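Polyhedrin (Uranotaenia sapphirina cypovirus, PDB 4ZQX) forms the crystalline polyhedra that encase and protect cypovirus particles, and binds ATP in the crystal, although the role of that nucleotide is less certain. Local coordinates at residues A25-V30 against F49-V54; L102-R107 against I174-P179; F45-V50 against E199-V204; K114-I119 against P141-R146. All coordinates share one frame; numbering follows the deposited sequence. Where two conformers were deposited one is given.

Interaction 1: residues A25-V30 against F49-V54; sequences ANMELV and FVIKGV
Ile51 drives its CD1 into the gap between Met27 and Leu29, and this one methyl carries the tight half of the contact. It rests 3.6 Å from Met27 CB and 3.9 Å from Leu29 CB, while Met27 O lies 3.5 Å from the same Ile51 CD1 and forms part of its bed. The extended second torsion of Ile51 (177°) makes this reach possible, carrying CD1 straight out from its strand. The second branch, Ile51 CG2, lies 4.0 Å from Leu29 CD2, the two side chains crossing at a slant. Further out, the Met27 chain bends at its last torsion (-74°) and lays CE 3.7 Å from Phe49 O, against the backbone where strand 50-55 begins.

Toward Gly53 the contact narrows to one methyl: Leu29 CD2 lies 4.2 Å from Gly53 CA, close against a backbone that carries no side chain. The loose side is the outward one of strand 50-55, where partly exposed Lys52 points away from this interface and its NZ bonds to Leu201 O and Ile198 O of the third subunit.

Strands 27-34 and 50-55 belong to different antiparallel sheets and here run nearly parallel, 15° apart with axes 8.0 Å apart, as layers packed face to face. Glu28 points out of the interlayer space and bonds to His44, while Val176 and Val178 of strand 173-179 extend the apolar layer. With no polar bond joining the two segments, their cohesion rests on dispersion and the exclusion of water, and depends on how closely the methyl groups fit.

Interaction 2: residues L102-R107 against I174-P179; sequences LSFYLR and IAVIVP
The Phe104 ring is the flat group of this contact, and it meets two branched residues at its CE2 corner. Ile174 CG2 comes up to the edge, near the ring plane, 4.1 Å from Phe104 CE2. Val176 CG2 approaches the same corner obliquely, at 3.8 Å from Phe104 CE2. One face of the ring is covered by CG2 of Ile117 from strand 116-120, and Ile119 of that strand also touches the ring. The first torsion of Phe104 (-63°) sets CG beside the backbone N, and the ring reaches out from there to Ile174 and Val176.

On one flank Leu102 and Ile174 meet tip to tip, with Leu102 CD1 4.0 Å from Ile174 CD1. On the other, Leu106 CD2 settles by both methyls of Val178, 4.1 Å from CG2 and 4.2 Å from CG1. Three successive inward residues of one strand thus face three of the other: Leu102, Phe104 and Leu106 over Ile174, Val176 and Val178.

These are central strands of two stacked antiparallel sheets, and they run almost parallel, at 15°. Leu29 of strand 27-34 fits alongside, touching both Leu106 and Val176. On the other side of strand 101-107, Arg107 NH2 hydrogen-bonds Ser154 O at the ATP pocket and Tyr105 OH bonds Leu230 N. Between the sheets, the Phe104 ring and its flanking leucines bridge strand axes 10.2 Å apart through aromatic and methyl carbon alone, a wholly buried and apolar filling.

Interaction 3: residues F45-V50 against E199-V204; sequences FANPFV and EGLDTV
Gly200 O is gripped from opposite faces of its carbonyl plane by Asn47 ND2 and Thr203 OG1. The bond across the contact, Asn47 ND2 to Gly200 O, measures 2.9 Å and is bent to 153°, with the acceptor close to the Asn47 amide plane. The other end of that amide takes two bonds, from opposite faces of its plane: Asn47 OD1 accepts from Phe49 N at 2.9 Å, an Asx turn, and from Val50 N at 3.1 Å, an Asx motif. Together they fix the rotation of the group. With CG anti to the backbone N (chi1 -166°), the carboxamide extends from the strand end to the type II turn of Gly200-Thr203, whose Leu201 O accepts Lys52 NZ of the second subunit.

Water supplements the direct bond. One molecule donates to Ala46 O and accepts from Asn47 ND2 and Val204 N. The apolar share is modest: Leu201 CD2 touches Phe49 CB at 3.9 Å, and Ala46 CB lies 4.2 Å from Val204 CG1.

The turn starts on Gly200, where helix 194-200 runs out into loop, and Asn47 closes strand 40-47 just before strand 50-55 begins. The contact therefore moors this loop to the link between two sheets.

Interaction 4: residues K114-I119 against P141-R146; sequences KASIDI and PCSYKR
Tyr144 runs alongside Lys114, both side chains pointing the same way, and each ring atom on that side has a partner. At its root, Tyr144 CB lies 3.5 Å above the guanidinium plane of Arg146, offset toward the rim. CG lies beside the backbone N (chi1 -63°), and the ring that follows turns its edge to the Lys114 backbone: CD1 is 3.5 Å from Lys114 O. One atom further, CE1 also meets Lys114 O and lies 3.7 Å from Lys114 CE, the folded lysine chain having curled back beside it. CZ remains 4.1 Å from Lys114 CE, and even the terminal OH is only 4.2 Å from that carbon.

Ser143 OG lies over one ring face, near its rim, and beside it the backbones join. Ile117 N donates to Ser143 O at 2.9 Å and 166°, while Ser116 CA makes a CA-H...O contact with the same oxygen. Strand 116-120 is an outermost strand of the three-stranded antiparallel sheet; Ser116 and Asp118 bond to strand 173-179, whereas Ile117 uses its N-H on the other edge. There the short 3-10 segment 141-143 and the loop after it lie along the sheet margin in place of a further strand.

Ser143 OG, which bonds to Pro140 O, also comes 3.4 Å from Ser116 CB. Lys145 arches over the 3-10 segment, its NZ donating to Cys142 O and to a water that in turn donates to Ile117 O. A second water links Ala115 O to Arg146 N, and Lys114 packs on Asn196 of the third subunit.

How the interactions relate
Interactions 1 and 2, with centres about 8 Å apart, join the six-stranded sheet to the three-stranded one: strands 27-34 and 101-107 are neighbours in the first, 50-55 and 173-179 in the second. Interaction 3 shares Phe49 and Val50 with interaction 1, about 7 Å away between centres, and sits where the chain passes from one sheet to the other. Interaction 4 borders the three-stranded sheet on strand 116-120, about 19 Å from interaction 3 between centres. Along the chain, interaction 1 closes before interactions 2 and 4 open, and interaction 3 spans both. Interactions 1 and 2 form the core between the sheets, while 3 and 4 lie at its margins; several segments also touch neighbouring subunits, consistent with polyhedrin packing as a trimer.

Interaction 1: residues A25-V30 against F49-V54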
loop_
_atom_site.group_PDB
_atom_site.type_symbol
_atom_site.label_atom_id
_atom_site.label_comp_id
_atom_site.label_asym_id
_atom_site.label_seq_id
_atom_site.Cartn_x
_atom_site.Cartn_y
_atom_site.Cartn_z
ATOM N N ALA A 25 -17.682 -7.687 9.096
ATOM C CA ALA A 25 -18.371 -7.384 7.839
ATOM C C ALA A 25 -17.841 -6.072 7.301
ATOM O O ALA A 25 -17.656 -5.114 8.053
ATOM C CB ALA A 25 -19.865 -7.305 8.046
ATOM N N ASN A 26 -17.567 -6.023 5.999
ATOM C CA ASN A 26 -16.986 -4.823 5.423
ATOM C C ASN A 26 -17.948 -3.650 5.263
ATOM O O ASN A 26 -19.092 -3.822 4.863
ATOM C CB ASN A 26 -16.402 -5.137 4.045
ATOM C CG ASN A 26 -15.080 -5.840 4.116
ATOM O OD1 ASN A 26 -14.283 -5.606 5.019
ATOM N ND2 ASN A 26 -14.831 -6.711 3.154
ATOM N N MET A 27 -17.442 -2.451 5.523
ATOM C CA MET A 27 -18.010 -1.234 4.939
ATOM C C MET A 27 -17.467 -1.146 3.521
ATOM O O MET A 27 -16.367 -1.660 3.247
ATOM C CB MET A 27 -17.597 0.011 5.720
ATOM C CG MET A 27 -18.070 0.022 7.173
ATOM S SD MET A 27 -17.309 1.379 8.108
ATOM C CE MET A 27 -15.659 0.736 8.302
ATOM N N GLU A 28 -18.232 -0.519 2.626
ATOM C CA GLU A 28 -17.867 -0.455 1.210
ATOM C C GLU A 28 -17.741 0.987 0.736
ATOM O O GLU A 28 -18.581 1.834 1.061
ATOM C CB GLU A 28 -18.925 -1.158 0.353
ATOM C CG GLU A 28 -19.298 -2.552 0.811
ATOM C CD GLU A 28 -18.224 -3.603 0.581
ATOM O OE1 GLU A 28 -17.325 -3.362 -0.243
ATOM O OE2 GLU A 28 -18.308 -4.687 1.206
ATOM N N LEU A 29 -16.696 1.259 -0.046
ATOM C CA LEU A 29 -16.484 2.575 -0.656
ATOM C C LEU A 29 -16.228 2.401 -2.157
ATOM O O LEU A 29 -15.327 1.669 -2.561
ATOM C CB LEU A 29 -15.280 3.276 -0.012
ATOM C CG LEU A 29 -14.751 4.555 -0.678
ATOM C CD1 LEU A 29 -15.759 5.685 -0.612
ATOM C CD2 LEU A 29 -13.430 4.977 -0.043
ATOM N N VAL A 30 -17.042 3.047 -2.978
ATOM C CA VAL A 30 -16.759 3.163 -4.399
ATOM C C VAL A 30 -16.640 4.620 -4.767
ATOM O O VAL A 30 -17.551 5.407 -4.553
ATOM C CB VAL A 30 -17.844 2.523 -5.270
ATOM C CG1 VAL A 30 -17.535 2.744 -6.762
ATOM C CG2 VAL A 30 -17.942 1.040 -4.976
ATOM N N PHE A 49 -13.337 -2.030 9.748
ATOM C CA PHE A 49 -13.036 -1.144 10.880
ATOM C C PHE A 49 -12.711 0.295 10.469
ATOM O O PHE A 49 -13.256 1.250 11.025
ATOM C CB PHE A 49 -11.888 -1.761 11.681
ATOM C CG PHE A 49 -12.151 -3.184 12.075
ATOM C CD1 PHE A 49 -13.143 -3.473 12.991
ATOM C CD2 PHE A 49 -11.441 -4.232 11.504
ATOM C CE1 PHE A 49 -13.413 -4.780 13.354
ATOM C CE2 PHE A 49 -11.702 -5.541 11.870
ATOM C CZ PHE A 49 -12.691 -5.811 12.792
ATOM N N VAL A 50 -11.823 0.450 9.502
ATOM C CA VAL A 50 -11.537 1.755 8.911
ATOM C C VAL A 50 -11.213 1.578 7.445
ATOM O O VAL A 50 -10.231 0.911 7.111
ATOM C CB VAL A 50 -10.311 2.462 9.565
ATOM C CG1 VAL A 50 -10.268 3.893 9.098
ATOM C CG2 VAL A 50 -10.358 2.392 11.064
ATOM N N ILE A 51 -12.033 2.145 6.558
ATOM C CA ILE A 51 -11.668 2.173 5.136
ATOM C C ILE A 51 -10.700 3.328 4.954
ATOM O O ILE A 51 -10.965 4.433 5.429
ATOM C CB ILE A 51 -12.850 2.412 4.175
ATOM C CG1 ILE A 51 -13.988 1.423 4.428
ATOM C CG2 ILE A 51 -12.349 2.333 2.711
ATOM C CD1 ILE A 51 -15.204 1.664 3.540
ATOM N N LYS A 52 -9.584 3.071 4.275
ATOM C CA LYS A 52 -8.630 4.117 3.922
ATOM C C LYS A 52 -8.515 4.178 2.402
ATOM O O LYS A 52 -7.825 3.373 1.791
ATOM C CB LYS A 52 -7.282 3.832 4.578
ATOM C CG LYS A 52 -7.382 3.889 6.087
ATOM C CD LYS A 52 -6.110 3.542 6.787
ATOM C CE LYS A 52 -6.349 3.588 8.301
ATOM N NZ LYS A 52 -5.138 3.436 9.129
ATOM N N GLY A 53 -9.256 5.105 1.798
ATOM C CA GLY A 53 -9.299 5.261 0.357
ATOM C C GLY A 53 -8.336 6.356 -0.048
ATOM O O GLY A 53 -8.633 7.535 0.106
ATOM N N VAL A 54 -7.159 5.959 -0.519
ATOM C CA VAL A 54 -6.067 6.895 -0.779
ATOM C C VAL A 54 -5.701 6.781 -2.235
ATOM O O VAL A 54 -5.294 5.708 -2.684
ATOM C CB VAL A 54 -4.825 6.560 0.086
ATOM C CG1 VAL A 54 -3.674 7.529 -0.219
ATOM C CG2 VAL A 54 -5.205 6.569 1.569
#

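Interaction 2: residues L102-R107 against I174-P179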
loop_
_atom_site.group_PDB
_atom_site.type_symbol
_atom_site.label_atom_id
_atom_site.label_comp_id
_atom_site.label_asym_id
_atom_site.label_seq_id
_atom_site.Cartn_x
_atom_site.Cartn_y
_atom_site.Cartn_z
ATOM N N LEU A 102 -16.535 14.047 -9.164
ATOM C CA LEU A 102 -16.263 12.865 -8.347
ATOM C C LEU A 102 -17.493 12.519 -7.536
ATOM O O LEU A 102 -18.158 13.415 -7.003
ATOM C CB LEU A 102 -15.102 13.108 -7.396
ATOM C CG LEU A 102 -13.745 13.416 -8.008
ATOM C CD1 LEU A 102 -12.747 13.820 -6.938
ATOM C CD2 LEU A 102 -13.253 12.213 -8.753
ATOM N N SER A 103 -17.798 11.224 -7.475
ATOM C CA SER A 103 -18.901 10.685 -6.700
ATOM C C SER A 103 -18.343 9.674 -5.720
ATOM O O SER A 103 -17.567 8.807 -6.108
ATOM C CB SER A 103 -19.882 9.970 -7.627
ATOM O OG SER A 103 -20.346 10.841 -8.628
ATOM N N PHE A 104 -18.774 9.776 -4.467
ATOM C CA PHE A 104 -18.320 8.906 -3.394
ATOM C C PHE A 104 -19.522 8.137 -2.868
ATOM O O PHE A 104 -20.430 8.736 -2.313
ATOM C CB PHE A 104 -17.709 9.727 -2.247
ATOM C CG PHE A 104 -16.481 10.490 -2.635
ATOM C CD1 PHE A 104 -16.580 11.708 -3.279
ATOM C CD2 PHE A 104 -15.225 9.985 -2.363
ATOM C CE1 PHE A 104 -15.452 12.399 -3.645
ATOM C CE2 PHE A 104 -14.106 10.673 -2.728
ATOM C CZ PHE A 104 -14.221 11.883 -3.374
ATOM N N TYR A 105 -19.511 6.818 -3.040
ATOM C CA TYR A 105 -20.604 5.953 -2.607
ATOM C C TYR A 105 -20.160 5.123 -1.407
ATOM O O TYR A 105 -19.192 4.386 -1.505
ATOM C CB TYR A 105 -21.028 5.049 -3.766
ATOM C CG TYR A 105 -21.705 5.828 -4.867
ATOM C CD1 TYR A 105 -23.022 6.241 -4.727
ATOM C CD2 TYR A 105 -21.027 6.184 -6.027
ATOM C CE1 TYR A 105 -23.654 6.979 -5.708
ATOM C CE2 TYR A 105 -21.663 6.899 -7.028
ATOM C CZ TYR A 105 -22.980 7.304 -6.853
ATOM O OH TYR A 105 -23.659 8.035 -7.815
ATOM N N LEU A 106 -20.856 5.277 -0.279
ATOM C CA LEU A 106 -20.515 4.572 0.959
ATOM C C LEU A 106 -21.666 3.671 1.374
ATOM O O LEU A 106 -22.819 4.117 1.398
ATOM C CB LEU A 106 -20.236 5.570 2.099
ATOM C CG LEU A 106 -18.929 6.369 2.086
ATOM C CD1 LEU A 106 -18.896 7.381 0.953
ATOM C CD2 LEU A 106 -18.731 7.075 3.423
ATOM N N ARG A 107 -21.373 2.416 1.707
ATOM C CA ARG A 107 -22.440 1.495 2.071
ATOM C C ARG A 107 -21.999 0.618 3.222
ATOM O O ARG A 107 -20.968 -0.034 3.145
ATOM C CB ARG A 107 -22.844 0.608 0.875
ATOM C CG ARG A 107 -24.160 -0.147 1.082
ATOM C CD ARG A 107 -24.352 -1.296 0.068
ATOM N NE ARG A 107 -25.726 -1.796 0.081
ATOM C CZ ARG A 107 -26.197 -2.711 0.924
ATOM N NH1 ARG A 107 -25.400 -3.266 1.825
ATOM N NH2 ARG A 107 -27.469 -3.078 0.859
ATOM N N ILE A 174 -6.740 12.286 -3.286
ATOM C CA ILE A 174 -7.875 11.988 -2.418
ATOM C C ILE A 174 -7.472 11.194 -1.196
ATOM O O ILE A 174 -6.706 10.227 -1.292
ATOM C CB ILE A 174 -8.946 11.151 -3.167
ATOM C CG1 ILE A 174 -9.491 11.913 -4.373
ATOM C CG2 ILE A 174 -10.082 10.786 -2.233
ATOM C CD1 ILE A 174 -10.469 11.084 -5.211
ATOM N N ALA A 175 -8.000 11.594 -0.047
ATOM C CA ALA A 175 -7.896 10.790 1.170
ATOM C C ALA A 175 -9.262 10.679 1.831
ATOM O O ALA A 175 -9.825 11.677 2.271
ATOM C CB ALA A 175 -6.906 11.398 2.133
ATOM N N VAL A 176 -9.772 9.458 1.880
ATOM C CA VAL A 176 -11.062 9.162 2.480
ATOM C C VAL A 176 -10.813 8.235 3.658
ATOM O O VAL A 176 -10.143 7.210 3.515
ATOM C CB VAL A 176 -12.001 8.471 1.467
ATOM C CG1 VAL A 176 -13.370 8.182 2.087
ATOM C CG2 VAL A 176 -12.173 9.333 0.270
ATOM N N ILE A 177 -11.327 8.616 4.821
ATOM C CA ILE A 177 -11.226 7.802 6.018
ATOM C C ILE A 177 -12.638 7.497 6.487
ATOM O O ILE A 177 -13.387 8.427 6.768
ATOM C CB ILE A 177 -10.475 8.555 7.130
ATOM C CG1 ILE A 177 -9.071 8.920 6.649
ATOM C CG2 ILE A 177 -10.363 7.685 8.395
ATOM C CD1 ILE A 177 -8.315 9.860 7.558
ATOM N N VAL A 178 -12.995 6.217 6.568
ATOM C CA VAL A 178 -14.362 5.797 6.887
ATOM C C VAL A 178 -14.365 4.873 8.094
ATOM O O VAL A 178 -14.110 3.672 7.953
ATOM C CB VAL A 178 -15.009 5.040 5.726
ATOM C CG1 VAL A 178 -16.460 4.736 6.041
ATOM C CG2 VAL A 178 -14.907 5.840 4.458
ATOM N N PRO A 179 -14.655 5.415 9.293
ATOM C CA PRO A 179 -14.633 4.584 10.506
ATOM C C PRO A 179 -15.954 3.860 10.741
ATOM O O PRO A 179 -17.017 4.343 10.327
ATOM C CB PRO A 179 -14.389 5.605 11.636
ATOM C CG PRO A 179 -14.402 6.934 11.020
ATOM C CD PRO A 179 -14.918 6.820 9.626
#

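Interaction 3: residues F45-V50 against E199-V204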
loop_
_atom_site.group_PDB
_atom_site.type_symbol
_atom_site.label_atom_id
_atom_site.label_comp_id
_atom_site.label_asym_id
_atom_site.label_seq_id
_atom_site.Cartn_x
_atom_site.Cartn_y
_atom_site.Cartn_z
ATOM N N PHE A 45 -12.809 0.174 -2.394
ATOM C CA PHE A 45 -12.077 -0.122 -1.160
ATOM C C PHE A 45 -13.059 -0.698 -0.167
ATOM O O PHE A 45 -14.231 -0.341 -0.178
ATOM C CB PHE A 45 -11.493 1.143 -0.514
ATOM C CG PHE A 45 -10.551 1.908 -1.393
ATOM C CD1 PHE A 45 -11.035 2.849 -2.287
ATOM C CD2 PHE A 45 -9.178 1.714 -1.304
ATOM C CE1 PHE A 45 -10.164 3.570 -3.100
ATOM C CE2 PHE A 45 -8.304 2.427 -2.118
ATOM C CZ PHE A 45 -8.798 3.361 -3.007
ATOM N N ALA A 46 -12.578 -1.549 0.726
ATOM C CA ALA A 46 -13.426 -2.102 1.781
ATOM C C ALA A 46 -12.619 -2.474 3.012
ATOM O O ALA A 46 -11.467 -2.890 2.911
ATOM C CB ALA A 46 -14.162 -3.327 1.266
ATOM N N ASN A 47 -13.265 -2.368 4.170
ATOM C CA ASN A 47 -12.711 -2.860 5.452
ATOM C C ASN A 47 -13.798 -2.867 6.503
ATOM O O ASN A 47 -14.736 -2.103 6.390
ATOM C CB ASN A 47 -11.581 -1.946 5.939
ATOM C CG ASN A 47 -10.756 -2.578 7.043
ATOM O OD1 ASN A 47 -10.903 -2.253 8.228
ATOM N ND2 ASN A 47 -9.874 -3.486 6.658
ATOM N N PRO A 48 -13.672 -3.713 7.542
ATOM C CA PRO A 48 -14.723 -3.674 8.565
ATOM C C PRO A 48 -14.544 -2.565 9.587
ATOM O O PRO A 48 -15.517 -2.236 10.248
ATOM C CB PRO A 48 -14.583 -5.046 9.266
ATOM C CG PRO A 48 -13.812 -5.900 8.299
ATOM C CD PRO A 48 -12.848 -4.928 7.663
ATOM N N PHE A 49 -13.337 -2.030 9.748
ATOM C CA PHE A 49 -13.036 -1.144 10.880
ATOM C C PHE A 49 -12.711 0.295 10.469
ATOM O O PHE A 49 -13.256 1.250 11.025
ATOM C CB PHE A 49 -11.888 -1.761 11.681
ATOM C CG PHE A 49 -12.151 -3.184 12.075
ATOM C CD1 PHE A 49 -13.143 -3.473 12.991
ATOM C CD2 PHE A 49 -11.441 -4.232 11.504
ATOM C CE1 PHE A 49 -13.413 -4.780 13.354
ATOM C CE2 PHE A 49 -11.702 -5.541 11.870
ATOM C CZ PHE A 49 -12.691 -5.811 12.792
ATOM N N VAL A 50 -11.823 0.450 9.502
ATOM C CA VAL A 50 -11.537 1.755 8.911
ATOM C C VAL A 50 -11.213 1.578 7.445
ATOM O O VAL A 50 -10.231 0.911 7.111
ATOM C CB VAL A 50 -10.311 2.462 9.565
ATOM C CG1 VAL A 50 -10.268 3.893 9.098
ATOM C CG2 VAL A 50 -10.358 2.392 11.064
ATOM N N GLU A 199 -5.185 -6.649 13.239
ATOM C CA GLU A 199 -4.897 -7.669 12.237
ATOM C C GLU A 199 -5.790 -7.535 11.011
ATOM O O GLU A 199 -5.408 -7.955 9.915
ATOM C CB GLU A 199 -5.050 -9.059 12.851
ATOM C CG GLU A 199 -3.864 -9.431 13.721
ATOM C CD GLU A 199 -4.140 -10.543 14.713
ATOM O OE1 GLU A 199 -5.219 -11.151 14.677
ATOM O OE2 GLU A 199 -3.255 -10.800 15.553
ATOM N N GLY A 200 -6.978 -6.960 11.190
ATOM C CA GLY A 200 -7.941 -6.864 10.103
ATOM C C GLY A 200 -7.848 -5.609 9.242
ATOM O O GLY A 200 -8.442 -5.539 8.171
ATOM N N LEU A 201 -7.098 -4.616 9.707
ATOM C CA LEU A 201 -6.907 -3.380 8.961
ATOM C C LEU A 201 -6.147 -3.636 7.664
ATOM O O LEU A 201 -5.170 -4.376 7.654
ATOM C CB LEU A 201 -6.115 -2.395 9.812
ATOM C CG LEU A 201 -6.781 -1.901 11.098
ATOM C CD1 LEU A 201 -5.853 -0.969 11.854
ATOM C CD2 LEU A 201 -8.095 -1.197 10.796
ATOM N N ASP A 202 -6.614 -3.032 6.571
ATOM C CA ASP A 202 -5.860 -3.014 5.315
ATOM C C ASP A 202 -5.622 -4.416 4.744
ATOM O O ASP A 202 -4.532 -4.699 4.249
ATOM C CB ASP A 202 -4.490 -2.329 5.525
ATOM C CG ASP A 202 -4.591 -0.994 6.246
ATOM O OD1 ASP A 202 -5.414 -0.151 5.858
ATOM O OD2 ASP A 202 -3.827 -0.785 7.214
ATOM N N THR A 203 -6.634 -5.280 4.787
ATOM C CA THR A 203 -6.477 -6.662 4.341
ATOM C C THR A 203 -7.337 -7.034 3.120
ATOM O O THR A 203 -7.332 -8.193 2.700
ATOM C CB THR A 203 -6.792 -7.645 5.490
ATOM O OG1 THR A 203 -8.114 -7.406 5.966
ATOM C CG2 THR A 203 -5.835 -7.447 6.654
ATOM N N VAL A 204 -8.058 -6.070 2.544
ATOM C CA VAL A 204 -8.936 -6.365 1.421
ATOM C C VAL A 204 -8.346 -5.796 0.126
ATOM O O VAL A 204 -7.968 -4.622 0.074
ATOM C CB VAL A 204 -10.348 -5.794 1.649
ATOM C CG1 VAL A 204 -11.288 -6.247 0.537
ATOM C CG2 VAL A 204 -10.878 -6.212 3.042
HETATM O O HOH W 1 -8.952 -3.310 3.740
HETATM O O HOH W 2 -9.727 -2.212 -0.055
HETATM O O HOH W 3 -8.015 -0.542 6.276
#

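Interaction 4: residues K114-I119 against P141-R146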
loop_
_atom_site.group_PDB
_atom_site.type_symbol
_atom_site.label_atom_id
_atom_site.label_comp_id
_atom_site.label_asym_id
_atom_site.label_seq_id
_atom_site.Cartn_x
_atom_site.Cartn_y
_atom_site.Cartn_z
ATOM N N LYS A 114 -18.201 10.833 11.553
ATOM C CA LYS A 114 -16.741 10.909 11.515
ATOM C C LYS A 114 -16.131 10.543 10.166
ATOM O O LYS A 114 -14.909 10.650 9.989
ATOM C CB LYS A 114 -16.118 10.024 12.608
ATOM C CG LYS A 114 -16.402 10.488 14.067
ATOM C CD LYS A 114 -16.026 11.943 14.362
ATOM C CE LYS A 114 -14.561 12.257 14.154
ATOM N NZ LYS A 114 -13.682 11.778 15.263
ATOM N N ALA A 115 -16.951 10.102 9.217
ATOM C CA ALA A 115 -16.432 9.817 7.881
ATOM C C ALA A 115 -15.878 11.108 7.293
ATOM O O ALA A 115 -16.549 12.142 7.332
ATOM C CB ALA A 115 -17.513 9.237 7.005
ATOM N N SER A 116 -14.650 11.065 6.776
ATOM C CA SER A 116 -14.033 12.270 6.225
ATOM C C SER A 116 -13.562 12.066 4.796
ATOM O O SER A 116 -12.991 11.042 4.463
ATOM C CB SER A 116 -12.881 12.745 7.107
ATOM O OG SER A 116 -11.870 11.772 7.206
ATOM N N ILE A 117 -13.835 13.057 3.955
ATOM C CA ILE A 117 -13.423 13.040 2.558
ATOM C C ILE A 117 -12.602 14.300 2.347
ATOM O O ILE A 117 -13.121 15.403 2.435
ATOM C CB ILE A 117 -14.633 13.017 1.604
ATOM C CG1 ILE A 117 -15.488 11.771 1.866
ATOM C CG2 ILE A 117 -14.177 13.062 0.144
ATOM C CD1 ILE A 117 -16.826 11.783 1.137
ATOM N N ASP A 118 -11.316 14.121 2.092
ATOM C CA ASP A 118 -10.389 15.235 1.985
ATOM C C ASP A 118 -9.839 15.281 0.560
ATOM O O ASP A 118 -9.144 14.361 0.126
ATOM C CB ASP A 118 -9.280 15.019 3.028
ATOM C CG ASP A 118 -8.295 16.181 3.132
ATOM O OD1 ASP A 118 -8.566 17.289 2.610
ATOM O OD2 ASP A 118 -7.247 15.967 3.784
ATOM N N ILE A 119 -10.184 16.340 -0.166
ATOM C CA ILE A 119 -9.661 16.589 -1.507
ATOM C C ILE A 119 -8.393 17.421 -1.363
ATOM O O ILE A 119 -8.453 18.581 -0.908
ATOM C CB ILE A 119 -10.667 17.341 -2.362
ATOM C CG1 ILE A 119 -12.021 16.624 -2.355
ATOM C CG2 ILE A 119 -10.144 17.495 -3.790
ATOM C CD1 ILE A 119 -11.985 15.205 -2.835
ATOM N N PRO A 141 -11.415 20.327 9.322
ATOM C CA PRO A 141 -12.812 20.391 9.746
ATOM C C PRO A 141 -13.820 20.208 8.615
ATOM O O PRO A 141 -14.862 19.613 8.821
ATOM C CB PRO A 141 -12.928 21.803 10.327
ATOM C CG PRO A 141 -11.582 22.116 10.823
ATOM C CD PRO A 141 -10.635 21.457 9.857
ATOM N N CYS A 142 -13.484 20.730 7.436
ATOM C CA CYS A 142 -14.377 20.706 6.278
ATOM C C CYS A 142 -14.592 19.307 5.723
ATOM O O CYS A 142 -15.563 19.059 5.015
ATOM C CB CYS A 142 -13.851 21.616 5.149
ATOM S SG CYS A 142 -12.265 21.139 4.383
ATOM N N SER A 143 -13.679 18.400 6.021
ATOM C CA SER A 143 -13.703 17.082 5.403
ATOM C C SER A 143 -14.803 16.178 5.985
ATOM O O SER A 143 -15.178 15.181 5.369
ATOM C CB SER A 143 -12.343 16.389 5.523
ATOM O OG SER A 143 -12.038 16.071 6.871
ATOM N N TYR A 144 -15.315 16.524 7.163
ATOM C CA TYR A 144 -16.375 15.739 7.791
ATOM C C TYR A 144 -17.710 16.196 7.230
ATOM O O TYR A 144 -18.142 17.305 7.510
ATOM C CB TYR A 144 -16.381 15.940 9.312
ATOM C CG TYR A 144 -15.123 15.476 9.999
ATOM C CD1 TYR A 144 -14.892 14.125 10.232
ATOM C CD2 TYR A 144 -14.171 16.383 10.421
ATOM C CE1 TYR A 144 -13.750 13.696 10.864
ATOM C CE2 TYR A 144 -13.018 15.958 11.058
ATOM C CZ TYR A 144 -12.810 14.620 11.259
ATOM O OH TYR A 144 -11.667 14.207 11.892
ATOM N N LYS A 145 -18.355 15.369 6.422
ATOM C CA LYS A 145 -19.529 15.835 5.688
ATOM C C LYS A 145 -20.815 15.723 6.501
ATOM O O LYS A 145 -21.709 16.563 6.366
ATOM C CB LYS A 145 -19.662 15.100 4.348
ATOM C CG LYS A 145 -18.428 15.171 3.454
ATOM C CD LYS A 145 -17.901 16.590 3.297
ATOM C CE LYS A 145 -16.675 16.656 2.434
ATOM N NZ LYS A 145 -16.227 18.068 2.326
ATOM N N ARG A 146 -20.895 14.702 7.357
ATOM C CA ARG A 146 -22.051 14.501 8.237
ATOM C C ARG A 146 -23.395 14.613 7.491
ATOM O O ARG A 146 -23.658 13.799 6.603
ATOM C CB ARG A 146 -21.962 15.413 9.477
ATOM C CG ARG A 146 -20.633 15.270 10.215
ATOM C CD ARG A 146 -20.680 15.898 11.596
ATOM N NE ARG A 146 -19.339 16.297 12.015
ATOM C CZ ARG A 146 -18.782 17.462 11.689
ATOM N NH1 ARG A 146 -19.466 18.363 10.977
ATOM N NH2 ARG A 146 -17.550 17.737 12.071
HETATM O O HOH W 4 -18.877 12.852 8.162
HETATM O O HOH W 5 -13.513 17.986 1.217
#